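Local coordinates for hydrogenase expression/formation protein HypE (Desulfovibrio vulgaris subsp. vulgaris, PDB 2Z1U), which binds ATP and magnesium and, as a member of the HypE family, probably takes part in the maturation of hydrogenases, at residues P164-L169 / I275-E280. Numbering follows the deposited sequence.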
loop_
_atom_site.group_PDB
_atom_site.type_symbol
_atom_site.label_atom_id
_atom_site.label_comp_id
_atom_site.label_asym_id
_atom_site.label_seq_id
_atom_site.Cartn_x
_atom_site.Cartn_y
_atom_site.Cartn_z
ATOM N N PRO A 164 -26.195 15.188 18.084
ATOM C CA PRO A 164 -26.605 16.480 18.644
ATOM C C PRO A 164 -26.036 16.762 20.036
ATOM O O PRO A 164 -26.081 15.893 20.909
ATOM C CB PRO A 164 -28.138 16.372 18.705
ATOM C CG PRO A 164 -28.480 15.436 17.575
ATOM C CD PRO A 164 -27.317 14.487 17.426
ATOM N N GLY A 165 -25.503 17.968 20.223
ATOM C CA GLY A 165 -24.913 18.373 21.497
ATOM C C GLY A 165 -23.414 18.137 21.629
ATOM O O GLY A 165 -22.796 18.625 22.578
ATOM N N ASP A 166 -22.836 17.388 20.685
ATOM C CA ASP A 166 -21.389 17.122 20.656
ATOM C C ASP A 166 -20.585 18.407 20.453
ATOM O O ASP A 166 -20.986 19.279 19.674
ATOM C CB ASP A 166 -21.038 16.148 19.534
ATOM C CG ASP A 166 -21.346 14.698 19.880
ATOM O OD1 ASP A 166 -21.783 14.397 21.015
ATOM O OD2 ASP A 166 -21.135 13.845 18.998
ATOM N N ALA A 167 -19.452 18.514 21.146
ATOM C CA ALA A 167 -18.509 19.584 20.873
ATOM C C ALA A 167 -17.625 19.187 19.688
ATOM O O ALA A 167 -17.380 18.003 19.459
ATOM C CB ALA A 167 -17.669 19.874 22.103
ATOM N N ILE A 168 -17.173 20.172 18.920
ATOM C CA ILE A 168 -16.224 19.932 17.833
ATOM C C ILE A 168 -14.955 20.623 18.237
ATOM O O ILE A 168 -14.947 21.839 18.459
ATOM C CB ILE A 168 -16.701 20.491 16.465
ATOM C CG1 ILE A 168 -18.078 19.944 16.087
ATOM C CG2 ILE A 168 -15.678 20.154 15.363
ATOM C CD1 ILE A 168 -18.712 20.627 14.848
ATOM N N LEU A 169 -13.906 19.819 18.414
ATOM C CA LEU A 169 -12.604 20.305 18.845
ATOM C C LEU A 169 -11.588 20.170 17.715
ATOM O O LEU A 169 -11.629 19.229 16.908
ATOM C CB LEU A 169 -12.100 19.522 20.073
ATOM C CG LEU A 169 -12.967 19.302 21.309
ATOM C CD1 LEU A 169 -12.155 18.508 22.344
ATOM C CD2 LEU A 169 -13.467 20.632 21.910
ATOM N N ILE A 275 -9.558 16.518 14.023
ATOM C CA ILE A 275 -10.823 16.965 14.551
ATOM C C ILE A 275 -11.293 15.899 15.531
ATOM O O ILE A 275 -11.220 14.707 15.239
ATOM C CB ILE A 275 -11.880 17.146 13.414
ATOM C CG1 ILE A 275 -11.510 18.347 12.548
ATOM C CG2 ILE A 275 -13.298 17.353 13.975
ATOM C CD1 ILE A 275 -11.250 18.010 11.105
ATOM N N CYS A 276 -11.776 16.339 16.687
ATOM C CA CYS A 276 -12.304 15.430 17.680
ATOM C C CYS A 276 -13.720 15.855 18.058
ATOM O O CYS A 276 -13.949 16.976 18.503
ATOM C CB CYS A 276 -11.386 15.403 18.917
ATOM S SG CYS A 276 -12.026 14.491 20.337
ATOM N N ILE A 277 -14.661 14.936 17.879
ATOM C CA ILE A 277 -16.071 15.189 18.202
ATOM C C ILE A 277 -16.499 14.195 19.284
ATOM O O ILE A 277 -16.216 12.997 19.173
ATOM C CB ILE A 277 -16.961 15.128 16.923
ATOM C CG1 ILE A 277 -16.526 16.229 15.949
ATOM C CG2 ILE A 277 -18.453 15.314 17.263
ATOM C CD1 ILE A 277 -17.083 16.126 14.534
ATOM N N LEU A 278 -17.148 14.715 20.329
ATOM C CA LEU A 278 -17.492 13.972 21.545
ATOM C C LEU A 278 -18.548 14.734 22.383
ATOM O O LEU A 278 -18.668 15.957 22.262
ATOM C CB LEU A 278 -16.220 13.724 22.379
ATOM C CG LEU A 278 -15.681 14.777 23.370
ATOM C CD1 LEU A 278 -14.520 14.163 24.104
ATOM C CD2 LEU A 278 -15.260 16.085 22.701
ATOM N N PRO A 279 -19.292 14.027 23.266
ATOM C CA PRO A 279 -20.280 14.710 24.112
ATOM C C PRO A 279 -19.711 15.895 24.888
ATOM O O PRO A 279 -18.533 15.905 25.265
ATOM C CB PRO A 279 -20.713 13.625 25.101
ATOM C CG PRO A 279 -20.482 12.357 24.384
ATOM C CD PRO A 279 -19.261 12.578 23.535
ATOM N N GLU A 280 -20.576 16.873 25.145
ATOM C CA GLU A 280 -20.210 18.112 25.817
ATOM C C GLU A 280 -19.474 17.921 27.147
ATOM O O GLU A 280 -18.516 18.644 27.418
ATOM C CB GLU A 280 -21.458 19.001 25.986
ATOM C CG GLU A 280 -21.228 20.377 26.614
ATOM C CD GLU A 280 -20.064 21.149 26.005
ATOM O OE1 GLU A 280 -19.253 21.713 26.784
ATOM O OE2 GLU A 280 -19.959 21.196 24.761
#
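Leu169 and Cys276 form a hydrogen-bonded antiparallel pair, closed by Leu169 N to Cys276 O (2.8 Å) and Cys276 N to Leu169 O (2.9 Å). Two residues back from Leu169 and two on from Cys276, Ala167 N reaches Leu278 O at 2.9 Å, while the return bond from Leu278 N to Ala167 O is weak. Between them sits the non-hydrogen-bonded pair Ile168–Ile277, where the CA of Ile277 approaches Ala167 O at 3.3 Å.

On the isoleucine face, Ile168 lies alongside Ile277, CG1 to CG1, and its CG2 meets CG2 of Ile275 at 3.9 Å. On the other face CG of Leu278 sits between its backbone N and carbonyl carbon (chi1 85°), which brings CD2 within 4.0 Å of Leu169 CD1.

Two acidic residues lie beyond the Ala167–Leu278 pair. Asp166 crosses Ile277 at about a right angle, its CB and OD2 against CG2, and OD2 is gripped by His216 ND1 and Arg163 N. Glu280 OE2 passes Ala167 CB at 3.7 Å on its way to a salt bridge with Arg301.

Both are interior strands of a mixed sheet in the AIR synthase-related C-terminal region: 275-278 also borders 217-219, and 167-170 borders 300-306. Helix 225-237 covers the isoleucines and helix 280-291 the leucines.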